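Local atomic coordinates of DNA repair protein RAD7 (Saccharomyces cerevisiae, PDB entry 5ZB2), a protein that works in the global genome repair complex, promoting nucleotide excision repair that removes damage such as UV lesions from nontranscribing DNA. Residues A[76-87]-A[101-112]. Numbering follows the deposited sequence.
Sequences LKRLTFSDCSKI and HLTELSLQMCGQ. With GOL (glycerol), chain D.
Lys77 O opens the pairing by taking two backbone donors, Thr103 N and Glu104 N; Thr103 N sits 2.9 Å from Lys77 O, on a lone pair in the carbonyl plane. From there strands 78-81 and 104-108 run parallel in register: Leu79 and Phe81 each bond through N and O, and Gln108 N reaches Phe81 O at 3.0 Å. Beyond the end of strand 78-81, one more backbone bond runs from Cys84 N to Gln108 O.

At the type I turn from Cys84 to Ile87, the Gln112 amide swings back, and its NE2 donates a 2.8 Å hydrogen bond to Ser85 O in the carbonyl plane. With CG anti to the carbonyl carbon (chi1 -56°) and the chain extended beyond, the side chain runs alongside Ile87 O and brings the amide to Ser85 O; a water also links NE2 to Lys86 O. Cutting Gln112 back to an alanine removes the amide, and the 84-87 turn would probably be less firmly tied to segment 101-112, with Ser85 O left without this donor. Asp83 OD1 accepts from Ser85 N, an Asx turn, while Met109 SD lies 3.7 Å from Asp83 CG. O2 of a glycerol, probably from the crystallisation liquor, is hydrogen-bonded to Ser85 OG.

On the apolar face Leu79 CD2 lies alongside Leu105 CD1 at 4.0 Å, and Leu107 CD2 touches both Phe81 CD2 and Cys84 SG. The other face carries Thr80 against Ser106, and a poorly ordered Arg78 beside Glu104, without a salt bridge.

These are successive strands of Rad7's leucine-rich-repeat domain, joined through helix 89-98, whose Tyr92 packs on Cys84, Ile87 and Leu107. Helix 50-59 flanks strand 78-81, with Asn51 hydrogen-bonded to its backbone, and strand 130-134 continues the ladder beyond 104-108.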
loop_
_atom_site.group_PDB
_atom_site.type_symbol
_atom_site.label_atom_id
_atom_site.label_comp_id
_atom_site.label_asym_id
_atom_site.label_seq_id
_atom_site.Cartn_x
_atom_site.Cartn_y
_atom_site.Cartn_z
ATOM N N LEU A 76 22.399 0.106 -3.846
ATOM C CA LEU A 76 22.468 0.533 -5.236
ATOM C C LEU A 76 22.046 1.993 -5.364
ATOM O O LEU A 76 21.153 2.466 -4.657
ATOM C CB LEU A 76 21.574 -0.362 -6.097
ATOM C CG LEU A 76 21.616 -0.174 -7.614
ATOM C CD1 LEU A 76 23.004 -0.450 -8.169
ATOM C CD2 LEU A 76 20.591 -1.078 -8.276
ATOM N N LYS A 77 22.701 2.713 -6.274
ATOM C CA LYS A 77 22.441 4.134 -6.485
ATOM C C LYS A 77 21.722 4.428 -7.791
ATOM O O LYS A 77 20.888 5.333 -7.837
ATOM C CB LYS A 77 23.758 4.917 -6.445
ATOM C CG LYS A 77 24.426 4.920 -5.075
ATOM C CD LYS A 77 25.936 5.067 -5.178
ATOM C CE LYS A 77 26.343 6.417 -5.744
ATOM N NZ LYS A 77 26.007 7.537 -4.821
ATOM N N ARG A 78 22.022 3.685 -8.852
ATOM C CA ARG A 78 21.411 3.883 -10.160
ATOM C C ARG A 78 20.681 2.607 -10.553
ATOM O O ARG A 78 21.307 1.555 -10.715
ATOM C CB ARG A 78 22.466 4.248 -11.205
ATOM C CG ARG A 78 23.281 5.488 -10.848
ATOM C CD ARG A 78 24.355 5.772 -11.886
ATOM N NE ARG A 78 25.311 4.674 -12.001
ATOM C CZ ARG A 78 26.303 4.630 -12.887
ATOM N NH1 ARG A 78 26.477 5.624 -13.748
ATOM N NH2 ARG A 78 27.121 3.587 -12.913
ATOM N N LEU A 79 19.363 2.703 -10.703
ATOM C CA LEU A 79 18.521 1.565 -11.045
ATOM C C LEU A 79 17.724 1.879 -12.302
ATOM O O LEU A 79 17.149 2.967 -12.423
ATOM C CB LEU A 79 17.570 1.216 -9.891
ATOM C CG LEU A 79 16.584 0.076 -10.160
ATOM C CD1 LEU A 79 17.316 -1.235 -10.417
ATOM C CD2 LEU A 79 15.608 -0.067 -8.998
ATOM N N THR A 80 17.686 0.919 -13.225
ATOM C CA THR A 80 16.908 1.016 -14.453
ATOM C C THR A 80 15.998 -0.199 -14.555
ATOM O O THR A 80 16.462 -1.336 -14.430
ATOM C CB THR A 80 17.820 1.093 -15.689
ATOM O OG1 THR A 80 18.599 2.292 -15.637
ATOM C CG2 THR A 80 17.009 1.078 -16.984
ATOM N N PHE A 81 14.703 0.049 -14.770
ATOM C CA PHE A 81 13.712 -0.993 -15.043
ATOM C C PHE A 81 13.187 -0.763 -16.454
ATOM O O PHE A 81 12.538 0.255 -16.718
ATOM C CB PHE A 81 12.559 -0.957 -14.034
ATOM C CG PHE A 81 12.873 -1.571 -12.689
ATOM C CD1 PHE A 81 13.976 -2.390 -12.500
ATOM C CD2 PHE A 81 12.028 -1.340 -11.612
ATOM C CE1 PHE A 81 14.234 -2.953 -11.259
ATOM C CE2 PHE A 81 12.282 -1.900 -10.375
ATOM C CZ PHE A 81 13.387 -2.707 -10.198
ATOM N N SER A 82 13.454 -1.711 -17.357
ATOM C CA SER A 82 13.104 -1.532 -18.762
ATOM C C SER A 82 11.628 -1.788 -19.051
ATOM O O SER A 82 11.117 -1.290 -20.060
ATOM C CB SER A 82 13.964 -2.449 -19.637
ATOM O OG SER A 82 15.332 -2.087 -19.553
ATOM N N ASP A 83 10.933 -2.545 -18.204
ATOM C CA ASP A 83 9.498 -2.777 -18.399
ATOM C C ASP A 83 8.865 -2.959 -17.023
ATOM O O ASP A 83 8.953 -4.044 -16.445
ATOM C CB ASP A 83 9.248 -3.988 -19.288
ATOM C CG ASP A 83 7.766 -4.222 -19.560
ATOM O OD1 ASP A 83 6.921 -3.717 -18.790
ATOM O OD2 ASP A 83 7.445 -4.919 -20.544
ATOM N N CYS A 84 8.221 -1.900 -16.523
ATOM C CA CYS A 84 7.548 -1.895 -15.230
ATOM C C CYS A 84 6.054 -2.151 -15.335
ATOM O O CYS A 84 5.337 -1.938 -14.353
ATOM C CB CYS A 84 7.740 -0.549 -14.529
ATOM S SG CYS A 84 9.409 0.041 -14.430
ATOM N N SER A 85 5.564 -2.564 -16.506
ATOM C CA SER A 85 4.122 -2.606 -16.740
ATOM C C SER A 85 3.381 -3.331 -15.623
ATOM O O SER A 85 2.285 -2.919 -15.229
ATOM C CB SER A 85 3.832 -3.268 -18.089
ATOM O OG SER A 85 4.223 -2.425 -19.153
ATOM N N LYS A 86 3.965 -4.406 -15.094
ATOM C CA LYS A 86 3.292 -5.245 -14.110
ATOM C C LYS A 86 3.524 -4.801 -12.667
ATOM O O LYS A 86 2.962 -5.413 -11.752
ATOM C CB LYS A 86 3.741 -6.701 -14.276
ATOM C CG LYS A 86 3.357 -7.305 -15.619
ATOM C CD LYS A 86 3.810 -8.752 -15.736
ATOM C CE LYS A 86 3.368 -9.371 -17.052
ATOM N NZ LYS A 86 3.724 -10.815 -17.141
ATOM N N ILE A 87 4.327 -3.764 -12.438
ATOM C CA ILE A 87 4.558 -3.256 -11.087
ATOM C C ILE A 87 3.387 -2.369 -10.683
ATOM O O ILE A 87 3.047 -1.411 -11.385
ATOM C CB ILE A 87 5.887 -2.485 -11.017
ATOM C CG1 ILE A 87 7.063 -3.441 -11.251
ATOM C CG2 ILE A 87 6.035 -1.752 -9.669
ATOM C CD1 ILE A 87 8.399 -2.738 -11.448
ATOM N N HIS A 101 19.060 4.842 -0.938
ATOM C CA HIS A 101 20.330 5.304 -1.485
ATOM C C HIS A 101 20.247 5.678 -2.960
ATOM O O HIS A 101 21.278 5.987 -3.563
ATOM C CB HIS A 101 21.406 4.233 -1.286
ATOM C CG HIS A 101 21.587 3.820 0.141
ATOM N ND1 HIS A 101 22.419 4.491 1.010
ATOM C CD2 HIS A 101 21.035 2.808 0.853
ATOM C CE1 HIS A 101 22.374 3.909 2.195
ATOM N NE2 HIS A 101 21.542 2.886 2.127
ATOM N N LEU A 102 19.054 5.669 -3.553
ATOM C CA LEU A 102 18.932 5.906 -4.984
ATOM C C LEU A 102 19.161 7.374 -5.323
ATOM O O LEU A 102 18.666 8.278 -4.643
ATOM C CB LEU A 102 17.553 5.471 -5.484
ATOM C CG LEU A 102 17.300 3.967 -5.608
ATOM C CD1 LEU A 102 15.842 3.701 -5.952
ATOM C CD2 LEU A 102 18.212 3.337 -6.651
ATOM N N THR A 103 19.926 7.602 -6.383
ATOM C CA THR A 103 20.113 8.924 -6.961
ATOM C C THR A 103 19.596 9.027 -8.385
ATOM O O THR A 103 19.226 10.122 -8.816
ATOM C CB THR A 103 21.601 9.309 -6.955
ATOM O OG1 THR A 103 22.335 8.404 -7.793
ATOM C CG2 THR A 103 22.159 9.253 -5.546
ATOM N N GLU A 104 19.555 7.919 -9.118
ATOM C CA GLU A 104 19.072 7.890 -10.490
ATOM C C GLU A 104 18.120 6.718 -10.636
ATOM O O GLU A 104 18.456 5.592 -10.253
ATOM C CB GLU A 104 20.228 7.761 -11.484
ATOM C CG GLU A 104 21.336 8.781 -11.259
ATOM C CD GLU A 104 22.381 8.767 -12.355
ATOM O OE1 GLU A 104 22.299 7.898 -13.253
ATOM O OE2 GLU A 104 23.282 9.629 -12.314
ATOM N N LEU A 105 16.937 6.982 -11.186
ATOM C CA LEU A 105 15.914 5.957 -11.343
ATOM C C LEU A 105 15.258 6.112 -12.704
ATOM O O LEU A 105 14.846 7.214 -13.080
ATOM C CB LEU A 105 14.861 6.050 -10.232
ATOM C CG LEU A 105 13.754 4.993 -10.259
ATOM C CD1 LEU A 105 14.320 3.599 -10.033
ATOM C CD2 LEU A 105 12.709 5.320 -9.213
ATOM N N SER A 106 15.170 5.008 -13.439
ATOM C CA SER A 106 14.514 4.980 -14.737
ATOM C C SER A 106 13.412 3.936 -14.693
ATOM O O SER A 106 13.688 2.749 -14.481
ATOM C CB SER A 106 15.512 4.669 -15.852
ATOM O OG SER A 106 14.849 4.574 -17.100
ATOM N N LEU A 107 12.171 4.377 -14.899
ATOM C CA LEU A 107 10.990 3.514 -14.881
ATOM C C LEU A 107 10.363 3.560 -16.271
ATOM O O LEU A 107 9.653 4.513 -16.610
ATOM C CB LEU A 107 9.998 3.962 -13.805
ATOM C CG LEU A 107 10.549 4.050 -12.379
ATOM C CD1 LEU A 107 9.499 4.578 -11.400
ATOM C CD2 LEU A 107 11.067 2.694 -11.918
ATOM N N GLN A 108 10.626 2.536 -17.073
ATOM C CA GLN A 108 10.148 2.474 -18.448
ATOM C C GLN A 108 8.908 1.589 -18.514
ATOM O O GLN A 108 8.894 0.486 -17.957
ATOM C CB GLN A 108 11.241 1.940 -19.377
ATOM C CG GLN A 108 12.569 2.701 -19.295
ATOM C CD GLN A 108 12.470 4.127 -19.814
ATOM O OE1 GLN A 108 12.088 4.363 -20.960
ATOM N NE2 GLN A 108 12.818 5.087 -18.966
ATOM N N MET A 109 7.868 2.079 -19.189
ATOM C CA MET A 109 6.587 1.381 -19.265
ATOM C C MET A 109 5.969 1.253 -17.872
ATOM O O MET A 109 5.630 0.159 -17.411
ATOM C CB MET A 109 6.745 0.012 -19.932
ATOM C CG MET A 109 7.452 0.061 -21.287
ATOM S SD MET A 109 7.615 -1.553 -22.083
ATOM C CE MET A 109 5.897 -1.936 -22.424
ATOM N N CYS A 110 5.823 2.396 -17.203
ATOM C CA CYS A 110 5.334 2.452 -15.822
ATOM C C CYS A 110 3.864 2.876 -15.785
ATOM O O CYS A 110 3.476 3.846 -15.135
ATOM C CB CYS A 110 6.207 3.397 -14.998
ATOM S SG CYS A 110 6.351 5.100 -15.664
ATOM N N GLY A 111 3.028 2.092 -16.468
ATOM C CA GLY A 111 1.634 2.471 -16.647
ATOM C C GLY A 111 0.847 2.609 -15.356
ATOM O O GLY A 111 -0.113 3.383 -15.294
ATOM N N GLN A 112 1.226 1.870 -14.314
ATOM C CA GLN A 112 0.467 1.870 -13.066
ATOM C C GLN A 112 0.959 2.906 -12.064
ATOM O O GLN A 112 0.343 3.063 -11.004
ATOM C CB GLN A 112 0.506 0.477 -12.424
ATOM C CG GLN A 112 -0.005 -0.622 -13.343
ATOM C CD GLN A 112 -0.202 -1.942 -12.631
ATOM O OE1 GLN A 112 -0.800 -1.997 -11.555
ATOM N NE2 GLN A 112 0.298 -3.021 -13.231
HETATM C C1 GOL D . 3.117 1.775 -20.991
HETATM O O1 GOL D . 3.858 1.645 -22.180
HETATM C C2 GOL D . 2.881 0.382 -20.425
HETATM O O2 GOL D . 3.399 0.310 -19.116
HETATM C C3 GOL D . 1.388 0.095 -20.387
HETATM O O3 GOL D . 1.164 -1.058 -19.615
HETATM O O HOH W 1 19.355 1.878 -2.324
HETATM O O HOH W 2 3.455 0.152 -13.756
HETATM O O HOH W 3 0.100 -6.058 -12.433
#